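Local coordinates for calcium uptake protein 2, mitochondrial (Homo sapiens, PDB 6LB7) that probably senses calcium through its EF-hands and helps to regulate calcium uptake into mitochondria through the uniporter complex, at residues T185-Q188 and E189-L193; S200-K204 and E205-E209; E235-S238 and L239-K243. All blocks are in the same frame, centred on the assembly; numbering follows the deposited sequence.

Interaction 1. Residues T185-Q188 and E189-L193; sequences TEIQ and EMEFL
Thr185 and Glu189, one helical turn apart, lie side by side and point the same way. The methyl of Thr185 does the touching: CG2 stands 3.5 Å from Glu189 OE2, a contact of a methyl with one carboxylate oxygen. With chi1 at -59°, CG2 is anti to the backbone N and OG1 is turned back beside that N, where it bonds to Glu181 O in the preceding turn. The extended chain of Glu189 runs past the backbone, its CG 3.4 Å from Thr185 O, and presents its carboxylate to two cations, OE2 to Lys243 and OE1 to Arg74. Arg74 also pairs with Glu186 OE2, so one arginine answers two acids of the same helix.

Ile187 and Glu191 repeat the spacing at a slant. In Ile187, chi1 of -58° keeps CG1 beside the backbone N and sends CG2 to the opposite side, 3.9 Å from Glu191 CD. The carboxylate then passes on to outside donors: Trp210 NE1 reaches OE1, while Arg318 and Arg321 form salt bridges with OE2. The i to i+4 backbone bonds, for example Glu191 N to Ile187 O (2.9 Å), are those of a regular alpha-helix.

Helix 173-196 follows strand 171-172, the partner of strand 115-116 in the calcium loop, and leads toward helix 204-211, so it probably joins two EF-hand lobes. Two helices cover this part of it: helix 30-38 packs Leu34, Val37 and Met38 on Ile187, Met190 and Glu191, whereas helix 239-249 takes Gln188 against Lys243, Cys246 and His247 and sets Leu239 on Phe192.

Interaction 2. Residues S200-K204 and E205-E209; sequences SFMRK and EDFAE
Arg203 and Asp206 hold the start of helix 204-211 together by backbone and side chain at once. Asp206 OD2 accepts from Arg203 N at 2.9 Å, the donor lying above the carboxylate plane. Asp206 OD1 accepts from Arg203 NH2 at 3.1 Å and from Arg203 NE at 3.3 Å, both from the same face of the carboxylate; a weak bond from NE also reaches OD2. Arg203 therefore meets the acid side-on, the two flat groups only 26° apart, and the bend at chi3 (-45°) folds the guanidinium back to do so.

Arg203 occupies the N-cap position, and the bond from its N to a carboxylate three residues on is one half of what a capping box provides. In sequence the segment resembles the end of an EF-hand loop, Asp206 standing where Glu120 stands in the calcium-bearing loop, consistent with a degenerate EF-hand whose acid serves the helix start instead.

The inner side is close-packed. Met202 CG lies 3.6 Å from Asp206 CB. Met202 SD sits at the edge of the Phe207 ring, 5.4 Å from the ring centroid, a Met-aromatic contact; Phe192 and Phe195 press on the same methionine, and Phe245 meets the Phe207 ring edge-to-face. The outer side is looser and belongs to charge. Glu205 lies alongside the exposed Arg203, its CG over one guanidinium face. Glu205 OE2 forms a salt bridge to Arg203 NH2 at 2.6 Å, the carboxylate almost perpendicular (84°) to the guanidinium. Glu209 brings a further negative charge, its OE1 4.6 Å from Arg203 NH2, beyond salt-bridge range, while its OE2 pairs with Lys197.

Interaction 3. Residues E235-S238 and L239-K243; sequences ESIS and LDEFK
Ser238 and Glu241 exchange bonds across the first turn of helix 239-249 and so form a capping box. Ser238 is the N-cap: with OG lodged between its own backbone N and carbonyl carbon (chi1 72°), the hydroxyl oxygen turns over the helix start and accepts from Glu241 N at 3.0 Å, nearly straight at 166°. The other half of the box is made by the glutamate, whose chain can be followed outward. Glu241 CB points back toward the preceding loop and sits 3.5 Å from Ser238 OG, with Ile237 CG2 a little farther at 3.9 Å, a small apolar patch beside the polar one. Next, Glu241 CG lies 3.2 Å from Ser238 OG, which brings the chain close over the hydroxyl that caps the backbone. The chain stays extended past CG; Glu241 CD is still beside the serine, 3.6 Å from Ser238 OG, and turns the carboxylate to Ser238 N. There the carboxylate divides its work. Glu241 OE1 accepts from Ser238 N at 3.1 Å, the N-H approaching from above the carboxylate plane, and it takes a second bond from Asn289 ND2 of helix 288-298. Thus one oxygen ties the loop to its own helix and to a neighbouring one.

By sequence, 235-243 resembles the end of an EF-hand loop, with Glu241 where the last calcium ligand of the loop holding Glu120 would be. Here that acid is used in the cap, as may happen in degenerate EF-hands. Behind it, Phe242 continues into the core: its N bonds to Ser238 O, and its ring meets Trp210 edge-to-face. The remaining oxygen, Glu241 OE2, accepts from a water at a short 2.5 Å, and the same water makes a weak bond to Glu235 OE1.

Overall arrangement
The three contacts lie in series along the chain and pack into one region. Interactions 2 and 3 are nearest, their centres about 8 Å apart, and are joined by a probable hydrogen bond from Ile237 N to Met202 O (2.7 Å), a link like that between the loops of paired EF-hands. Interaction 1, about 13 Å from interaction 2 and 12 Å from interaction 3 between centres, lines up beside both: Phe192 CE1 touches Ser200 O at 3.5 Å, while Glu189 OE2 forms a salt bridge with Lys243 NZ at 2.9 Å. None of them supplies a ligand to the observed calcium, which is held by Asp109, Asp111, Asn113, Met115 and Glu120.

Interaction 1. Residues T185-Q188 and E189-L193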
ATOM      1  N   THR B 185       6.744   2.608 -21.813  1.00 14.56           N
ATOM      2  CA  THR B 185       6.484   3.327 -23.061  1.00 12.09           C
ATOM      3  C   THR B 185       6.346   2.371 -24.244  1.00 11.43           C
ATOM      4  O   THR B 185       5.445   2.524 -25.083  1.00 15.99           O
ATOM      5  CB  THR B 185       7.601   4.336 -23.329  1.00 13.25           C
ATOM      6  OG1 THR B 185       7.666   5.260 -22.246  1.00 15.10           O
ATOM      7  CG2 THR B 185       7.321   5.113 -24.612  1.00 14.61           C
ATOM      8  N   GLU B 186       7.231   1.378 -24.334  1.00 13.11           N
ATOM      9  CA  GLU B 186       7.186   0.465 -25.467  1.00 17.69           C
ATOM     10  C   GLU B 186       5.873  -0.320 -25.515  1.00 10.35           C
ATOM     11  O   GLU B 186       5.274  -0.452 -26.591  1.00 11.85           O
ATOM     12  CB  GLU B 186       8.392  -0.479 -25.437  1.00 15.81           C
ATOM     13  CG  GLU B 186       8.350  -1.508 -26.552  1.00 13.11           C
ATOM     14  CD  GLU B 186       9.739  -1.977 -26.989  1.00 18.16           C
ATOM     15  OE1 GLU B 186      10.637  -2.187 -26.146  1.00 22.46           O
ATOM     16  OE2 GLU B 186       9.934  -2.140 -28.196  1.00 15.63           O
ATOM     17  N   ILE B 187       5.398  -0.838 -24.371  1.00 10.81           N
ATOM     18  CA  ILE B 187       4.097  -1.525 -24.356  1.00 10.52           C
ATOM     19  C   ILE B 187       2.988  -0.568 -24.768  1.00 10.64           C
ATOM     20  O   ILE B 187       2.063  -0.946 -25.495  1.00 10.82           O
ATOM     21  CB  ILE B 187       3.777  -2.129 -22.970  1.00 10.45           C
ATOM     22  CG1 ILE B 187       4.850  -3.124 -22.508  1.00 17.46           C
ATOM     23  CG2 ILE B 187       2.349  -2.794 -22.982  1.00 10.46           C
ATOM     24  CD1 ILE B 187       5.293  -4.074 -23.561  1.00 17.28           C
ATOM     25  N   GLN B 188       3.026   0.668 -24.254  1.00 10.73           N
ATOM     26  CA  GLN B 188       1.935   1.546 -24.661  1.00 10.89           C
ATOM     27  C   GLN B 188       2.022   1.875 -26.148  1.00 10.96           C
ATOM     28  O   GLN B 188       1.013   1.855 -26.864  1.00 11.07           O
ATOM     29  CB  GLN B 188       1.931   2.838 -23.825  1.00 11.03           C
ATOM     30  CG  GLN B 188       1.790   2.666 -22.295  1.00 11.01           C
ATOM     31  CD  GLN B 188       2.468   3.779 -21.500  1.00 21.18           C
ATOM     32  OE1 GLN B 188       3.037   4.648 -22.028  1.00 21.69           O
ATOM     33  NE2 GLN B 188       2.396   3.745 -20.228  1.00 11.81           N
ATOM     34  N   GLU B 189       3.205   2.078 -26.728  1.00 10.88           N
ATOM     35  CA  GLU B 189       3.244   2.386 -28.156  1.00 10.96           C
ATOM     36  C   GLU B 189       2.811   1.188 -28.982  1.00 10.90           C
ATOM     37  O   GLU B 189       2.135   1.333 -30.007  1.00 12.00           O
ATOM     38  CB  GLU B 189       4.653   2.844 -28.561  1.00 10.94           C
ATOM     39  CG  GLU B 189       5.009   4.230 -28.018  1.00 15.23           C
ATOM     40  CD  GLU B 189       6.419   4.672 -28.350  1.00 17.23           C
ATOM     41  OE1 GLU B 189       7.183   3.890 -28.940  1.00 23.99           O
ATOM     42  OE2 GLU B 189       6.751   5.820 -28.001  1.00 14.26           O
ATOM     43  N   MET B 190       3.188  -0.010 -28.557  1.00  9.54           N
ATOM     44  CA  MET B 190       2.815  -1.184 -29.334  1.00  9.53           C
ATOM     45  C   MET B 190       1.315  -1.442 -29.257  1.00 16.52           C
ATOM     46  O   MET B 190       0.670  -1.724 -30.273  1.00  9.72           O
ATOM     47  CB  MET B 190       3.605  -2.378 -28.838  1.00  9.42           C
ATOM     48  CG  MET B 190       3.437  -3.590 -29.668  1.00 23.36           C
ATOM     49  SD  MET B 190       4.708  -4.771 -29.198  1.00 23.98           S
ATOM     50  CE  MET B 190       4.724  -5.769 -30.674  1.00 16.96           C
ATOM     51  N   GLU B 191       0.737  -1.344 -28.055  1.00 11.47           N
ATOM     52  CA  GLU B 191      -0.708  -1.502 -27.925  1.00 13.18           C
ATOM     53  C   GLU B 191      -1.456  -0.395 -28.661  1.00 11.78           C
ATOM     54  O   GLU B 191      -2.494  -0.645 -29.275  1.00 12.79           O
ATOM     55  CB  GLU B 191      -1.107  -1.537 -26.448  1.00 11.88           C
ATOM     56  CG  GLU B 191      -0.634  -2.819 -25.765  1.00 11.37           C
ATOM     57  CD  GLU B 191      -1.242  -3.026 -24.396  1.00 16.89           C
ATOM     58  OE1 GLU B 191      -1.488  -2.024 -23.676  1.00 12.67           O
ATOM     59  OE2 GLU B 191      -1.494  -4.201 -24.049  1.00 19.67           O
ATOM     60  N   PHE B 192      -0.945   0.830 -28.627  1.00 11.19           N
ATOM     61  CA  PHE B 192      -1.606   1.900 -29.366  1.00 14.53           C
ATOM     62  C   PHE B 192      -1.783   1.530 -30.833  1.00 17.41           C
ATOM     63  O   PHE B 192      -2.880   1.628 -31.377  1.00 11.51           O
ATOM     64  CB  PHE B 192      -0.816   3.194 -29.265  1.00 11.29           C
ATOM     65  CG  PHE B 192      -1.472   4.346 -29.986  1.00 12.49           C
ATOM     66  CD1 PHE B 192      -1.131   4.651 -31.299  1.00 11.62           C
ATOM     67  CD2 PHE B 192      -2.445   5.107 -29.349  1.00 11.77           C
ATOM     68  CE1 PHE B 192      -1.745   5.711 -31.961  1.00 21.34           C
ATOM     69  CE2 PHE B 192      -3.049   6.165 -29.993  1.00 12.06           C
ATOM     70  CZ  PHE B 192      -2.702   6.470 -31.302  1.00 14.85           C
ATOM     71  N   LEU B 193      -0.702   1.113 -31.501  1.00 12.08           N
ATOM     72  CA  LEU B 193      -0.826   0.792 -32.921  1.00 13.05           C
ATOM     73  C   LEU B 193      -1.606  -0.493 -33.151  1.00 12.20           C
ATOM     74  O   LEU B 193      -2.298  -0.622 -34.169  1.00 12.38           O
ATOM     75  CB  LEU B 193       0.547   0.702 -33.560  1.00 17.51           C
ATOM     76  CG  LEU B 193       1.037   2.126 -33.835  1.00 32.09           C
ATOM     77  CD1 LEU B 193       2.537   2.126 -34.091  1.00 32.55           C
ATOM     78  CD2 LEU B 193       0.247   2.749 -35.002  1.00 28.96           C
TER

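Interaction 2. Residues S200-K204 and E205-E209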
ATOM      1  N   SER B 200      -2.915   6.741 -37.411  1.00 13.12           N
ATOM      2  CA  SER B 200      -2.144   7.642 -36.547  1.00 14.32           C
ATOM      3  C   SER B 200      -2.891   7.959 -35.261  1.00 17.57           C
ATOM      4  O   SER B 200      -2.270   8.251 -34.237  1.00 14.23           O
ATOM      5  CB  SER B 200      -1.837   8.956 -37.267  1.00 13.52           C
ATOM      6  OG  SER B 200      -1.141   8.744 -38.475  1.00 21.60           O
ATOM      7  N   PHE B 201      -4.214   7.940 -35.304  1.00 13.80           N
ATOM      8  CA  PHE B 201      -5.022   8.262 -34.140  1.00 15.73           C
ATOM      9  C   PHE B 201      -5.909   7.076 -33.830  1.00 13.55           C
ATOM     10  O   PHE B 201      -6.257   6.299 -34.721  1.00 13.56           O
ATOM     11  CB  PHE B 201      -5.860   9.543 -34.360  1.00 14.04           C
ATOM     12  CG  PHE B 201      -5.009  10.779 -34.480  1.00 18.87           C
ATOM     13  CD1 PHE B 201      -4.702  11.539 -33.350  1.00 23.69           C
ATOM     14  CD2 PHE B 201      -4.468  11.149 -35.703  1.00 19.90           C
ATOM     15  CE1 PHE B 201      -3.900  12.660 -33.443  1.00 28.56           C
ATOM     16  CE2 PHE B 201      -3.650  12.274 -35.802  1.00 26.34           C
ATOM     17  CZ  PHE B 201      -3.367  13.026 -34.670  1.00 31.65           C
ATOM     18  N   MET B 202      -6.199   6.913 -32.539  1.00 12.37           N
ATOM     19  CA  MET B 202      -7.092   5.882 -32.036  1.00 15.47           C
ATOM     20  C   MET B 202      -8.503   6.435 -32.097  1.00 19.74           C
ATOM     21  O   MET B 202      -8.772   7.498 -31.530  1.00 18.93           O
ATOM     22  CB  MET B 202      -6.722   5.539 -30.591  1.00 15.84           C
ATOM     23  CG  MET B 202      -6.859   4.124 -30.152  1.00 22.90           C
ATOM     24  SD  MET B 202      -6.210   4.053 -28.453  1.00 22.05           S
ATOM     25  CE  MET B 202      -5.312   2.515 -28.515  1.00 20.46           C
ATOM     26  N   ARG B 203      -9.403   5.751 -32.794  1.00 14.31           N
ATOM     27  CA  ARG B 203     -10.790   6.162 -32.655  1.00 18.69           C
ATOM     28  C   ARG B 203     -11.258   5.892 -31.230  1.00 17.26           C
ATOM     29  O   ARG B 203     -10.692   5.058 -30.521  1.00 16.12           O
ATOM     30  CB  ARG B 203     -11.681   5.454 -33.666  1.00 21.35           C
ATOM     31  CG  ARG B 203     -11.196   5.670 -35.096  1.00 25.43           C
ATOM     32  CD  ARG B 203     -12.072   4.885 -36.049  1.00 23.76           C
ATOM     33  NE  ARG B 203     -12.255   3.565 -35.501  1.00 27.54           N
ATOM     34  CZ  ARG B 203     -13.101   2.674 -35.983  1.00 43.01           C
ATOM     35  NH1 ARG B 203     -13.851   2.968 -37.046  1.00 48.38           N
ATOM     36  NH2 ARG B 203     -13.203   1.490 -35.386  1.00 37.61           N
ATOM     37  N   LYS B 204     -12.285   6.636 -30.802  1.00 14.79           N
ATOM     38  CA  LYS B 204     -12.825   6.401 -29.469  1.00 23.82           C
ATOM     39  C   LYS B 204     -13.214   4.946 -29.280  1.00 14.59           C
ATOM     40  O   LYS B 204     -12.985   4.377 -28.212  1.00 14.33           O
ATOM     41  CB  LYS B 204     -14.014   7.317 -29.200  1.00 22.11           C
ATOM     42  CG  LYS B 204     -13.591   8.735 -28.837  1.00 21.09           C
ATOM     43  CD  LYS B 204     -14.814   9.647 -28.751  1.00 22.74           C
ATOM     44  CE  LYS B 204     -14.462  11.027 -28.245  1.00 29.39           C
ATOM     45  NZ  LYS B 204     -15.704  11.907 -28.173  1.00 35.91           N
ATOM     46  N   GLU B 205     -13.782   4.304 -30.302  1.00 16.57           N
ATOM     47  CA  GLU B 205     -14.114   2.898 -30.098  1.00 19.73           C
ATOM     48  C   GLU B 205     -12.895   1.983 -30.180  1.00 16.52           C
ATOM     49  O   GLU B 205     -12.957   0.873 -29.650  1.00 14.83           O
ATOM     50  CB  GLU B 205     -15.203   2.437 -31.082  1.00 21.30           C
ATOM     51  CG  GLU B 205     -14.793   2.258 -32.521  1.00 38.91           C
ATOM     52  CD  GLU B 205     -15.900   1.607 -33.347  1.00 61.76           C
ATOM     53  OE1 GLU B 205     -17.075   1.676 -32.931  1.00 70.68           O
ATOM     54  OE2 GLU B 205     -15.602   1.024 -34.410  1.00 67.01           O
ATOM     55  N   ASP B 206     -11.799   2.405 -30.839  1.00 16.17           N
ATOM     56  CA  ASP B 206     -10.548   1.637 -30.740  1.00 14.97           C
ATOM     57  C   ASP B 206     -10.000   1.674 -29.316  1.00 23.29           C
ATOM     58  O   ASP B 206      -9.484   0.675 -28.812  1.00 14.02           O
ATOM     59  CB  ASP B 206      -9.464   2.179 -31.690  1.00 18.61           C
ATOM     60  CG  ASP B 206      -9.888   2.240 -33.157  1.00 21.34           C
ATOM     61  OD1 ASP B 206     -10.696   1.425 -33.601  1.00 25.44           O
ATOM     62  OD2 ASP B 206      -9.360   3.113 -33.895  1.00 22.98           O
ATOM     63  N   PHE B 207     -10.059   2.837 -28.667  1.00 13.73           N
ATOM     64  CA  PHE B 207      -9.653   2.923 -27.269  1.00 13.54           C
ATOM     65  C   PHE B 207     -10.572   2.079 -26.383  1.00 14.36           C
ATOM     66  O   PHE B 207     -10.115   1.412 -25.445  1.00 13.27           O
ATOM     67  CB  PHE B 207      -9.650   4.392 -26.836  1.00 13.74           C
ATOM     68  CG  PHE B 207      -9.397   4.594 -25.370  1.00 18.77           C
ATOM     69  CD1 PHE B 207      -8.120   4.460 -24.856  1.00 13.32           C
ATOM     70  CD2 PHE B 207     -10.443   4.902 -24.504  1.00 18.36           C
ATOM     71  CE1 PHE B 207      -7.881   4.628 -23.493  1.00 16.03           C
ATOM     72  CE2 PHE B 207     -10.213   5.054 -23.141  1.00 17.47           C
ATOM     73  CZ  PHE B 207      -8.927   4.926 -22.639  1.00 16.63           C
ATOM     74  N   ALA B 208     -11.863   2.061 -26.689  1.00 13.15           N
ATOM     75  CA  ALA B 208     -12.767   1.199 -25.936  1.00 13.94           C
ATOM     76  C   ALA B 208     -12.397  -0.269 -26.110  1.00 13.31           C
ATOM     77  O   ALA B 208     -12.427  -1.038 -25.146  1.00 12.58           O
ATOM     78  CB  ALA B 208     -14.213   1.444 -26.367  1.00 13.46           C
ATOM     79  N   GLU B 209     -12.042  -0.677 -27.336  1.00 14.11           N
ATOM     80  CA  GLU B 209     -11.621  -2.062 -27.559  1.00 16.77           C
ATOM     81  C   GLU B 209     -10.383  -2.406 -26.756  1.00 14.88           C
ATOM     82  O   GLU B 209     -10.295  -3.502 -26.185  1.00 12.21           O
ATOM     83  CB  GLU B 209     -11.331  -2.316 -29.034  1.00 16.32           C
ATOM     84  CG  GLU B 209     -12.508  -2.321 -29.956  1.00 38.34           C
ATOM     85  CD  GLU B 209     -12.046  -2.316 -31.398  1.00 50.21           C
ATOM     86  OE1 GLU B 209     -12.799  -1.852 -32.272  1.00 49.12           O
ATOM     87  OE2 GLU B 209     -10.896  -2.745 -31.651  1.00 58.13           O
TER

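Interaction 3. Residues E235-S238 and L239-K243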
ATOM      1  N   GLU B 235     -13.533  13.527 -31.387  1.00 44.16           N
ATOM      2  CA  GLU B 235     -12.099  13.775 -31.487  1.00 33.64           C
ATOM      3  C   GLU B 235     -11.335  12.485 -31.192  1.00 32.54           C
ATOM      4  O   GLU B 235     -11.346  11.984 -30.062  1.00 27.60           O
ATOM      5  CB  GLU B 235     -11.690  14.893 -30.533  1.00 44.76           C
ATOM      6  CG  GLU B 235     -10.221  14.891 -30.130  1.00 58.41           C
ATOM      7  CD  GLU B 235      -9.317  15.508 -31.178  1.00 74.17           C
ATOM      8  OE1 GLU B 235      -8.100  15.220 -31.155  1.00 84.40           O
ATOM      9  OE2 GLU B 235      -9.822  16.280 -32.026  1.00 79.00           O
ATOM     10  N   SER B 236     -10.651  11.959 -32.205  1.00 24.12           N
ATOM     11  CA  SER B 236      -9.856  10.759 -32.029  1.00 24.16           C
ATOM     12  C   SER B 236      -8.699  11.021 -31.055  1.00 22.98           C
ATOM     13  O   SER B 236      -8.324  12.165 -30.785  1.00 24.75           O
ATOM     14  CB  SER B 236      -9.348  10.293 -33.383  1.00 22.76           C
ATOM     15  OG  SER B 236      -8.527  11.292 -33.955  1.00 32.72           O
ATOM     16  N   ILE B 237      -8.142   9.938 -30.515  1.00 18.72           N
ATOM     17  CA  ILE B 237      -7.214   9.990 -29.393  1.00 14.80           C
ATOM     18  C   ILE B 237      -5.787   9.874 -29.912  1.00 17.53           C
ATOM     19  O   ILE B 237      -5.476   8.974 -30.708  1.00 15.88           O
ATOM     20  CB  ILE B 237      -7.527   8.867 -28.387  1.00 15.01           C
ATOM     21  CG1 ILE B 237      -8.877   9.138 -27.707  1.00 21.60           C
ATOM     22  CG2 ILE B 237      -6.387   8.691 -27.395  1.00 14.25           C
ATOM     23  CD1 ILE B 237      -9.739   7.908 -27.553  1.00 19.30           C
ATOM     24  N   SER B 238      -4.915  10.764 -29.456  1.00 16.13           N
ATOM     25  CA  SER B 238      -3.512  10.717 -29.842  1.00 19.39           C
ATOM     26  C   SER B 238      -2.729   9.718 -28.990  1.00 13.77           C
ATOM     27  O   SER B 238      -3.156   9.291 -27.908  1.00 15.77           O
ATOM     28  CB  SER B 238      -2.862  12.099 -29.706  1.00 20.36           C
ATOM     29  OG  SER B 238      -2.678  12.443 -28.335  1.00 20.79           O
ATOM     30  N   LEU B 239      -1.535   9.383 -29.472  1.00 13.82           N
ATOM     31  CA  LEU B 239      -0.646   8.537 -28.682  1.00 15.46           C
ATOM     32  C   LEU B 239      -0.362   9.160 -27.312  1.00 22.74           C
ATOM     33  O   LEU B 239      -0.389   8.472 -26.280  1.00 15.70           O
ATOM     34  CB  LEU B 239       0.653   8.299 -29.449  1.00 13.32           C
ATOM     35  CG  LEU B 239       1.715   7.425 -28.790  1.00 16.23           C
ATOM     36  CD1 LEU B 239       1.146   6.032 -28.507  1.00 12.85           C
ATOM     37  CD2 LEU B 239       2.928   7.332 -29.702  1.00 12.93           C
ATOM     38  N   ASP B 240      -0.079  10.464 -27.279  1.00 17.35           N
ATOM     39  CA  ASP B 240       0.217  11.111 -26.003  1.00 19.29           C
ATOM     40  C   ASP B 240      -0.975  11.044 -25.057  1.00 12.52           C
ATOM     41  O   ASP B 240      -0.803  10.821 -23.856  1.00 12.45           O
ATOM     42  CB  ASP B 240       0.639  12.573 -26.214  1.00 21.52           C
ATOM     43  CG  ASP B 240       2.090  12.701 -26.663  1.00 26.91           C
ATOM     44  OD1 ASP B 240       2.856  11.744 -26.438  1.00 30.56           O
ATOM     45  OD2 ASP B 240       2.460  13.751 -27.244  1.00 39.22           O
ATOM     46  N   GLU B 241      -2.187  11.261 -25.571  1.00 13.89           N
ATOM     47  CA  GLU B 241      -3.366  11.138 -24.724  1.00 15.25           C
ATOM     48  C   GLU B 241      -3.539   9.701 -24.247  1.00 21.03           C
ATOM     49  O   GLU B 241      -3.941   9.462 -23.102  1.00 13.67           O
ATOM     50  CB  GLU B 241      -4.613  11.626 -25.474  1.00 14.36           C
ATOM     51  CG  GLU B 241      -4.565  13.125 -25.790  1.00 21.85           C
ATOM     52  CD  GLU B 241      -5.659  13.599 -26.757  1.00 29.98           C
ATOM     53  OE1 GLU B 241      -6.220  12.773 -27.520  1.00 23.38           O
ATOM     54  OE2 GLU B 241      -5.943  14.813 -26.761  1.00 31.51           O
ATOM     55  N   PHE B 242      -3.243   8.728 -25.112  1.00 16.78           N
ATOM     56  CA  PHE B 242      -3.321   7.337 -24.697  1.00 12.62           C
ATOM     57  C   PHE B 242      -2.296   7.045 -23.615  1.00 12.41           C
ATOM     58  O   PHE B 242      -2.613   6.395 -22.611  1.00 12.97           O
ATOM     59  CB  PHE B 242      -3.123   6.421 -25.910  1.00 12.45           C
ATOM     60  CG  PHE B 242      -3.138   4.964 -25.579  1.00 12.18           C
ATOM     61  CD1 PHE B 242      -1.979   4.217 -25.671  1.00 11.91           C
ATOM     62  CD2 PHE B 242      -4.324   4.332 -25.195  1.00 15.96           C
ATOM     63  CE1 PHE B 242      -1.983   2.872 -25.393  1.00 11.71           C
ATOM     64  CE2 PHE B 242      -4.341   2.973 -24.906  1.00 12.00           C
ATOM     65  CZ  PHE B 242      -3.178   2.238 -25.001  1.00 18.88           C
ATOM     66  N   LYS B 243      -1.060   7.526 -23.795  1.00 12.20           N
ATOM     67  CA  LYS B 243      -0.018   7.297 -22.795  1.00 12.04           C
ATOM     68  C   LYS B 243      -0.421   7.858 -21.436  1.00 15.90           C
ATOM     69  O   LYS B 243      -0.155   7.235 -20.400  1.00 12.24           O
ATOM     70  CB  LYS B 243       1.317   7.917 -23.241  1.00 15.44           C
ATOM     71  CG  LYS B 243       2.009   7.181 -24.371  1.00 18.89           C
ATOM     72  CD  LYS B 243       3.283   7.920 -24.847  1.00 17.92           C
ATOM     73  CE  LYS B 243       4.016   7.075 -25.863  1.00 24.57           C
ATOM     74  NZ  LYS B 243       5.278   7.677 -26.361  1.00 26.78           N
TER
HETATM   75  O   HOH W   1      -7.718  16.078 -27.935  1.00 40.99           O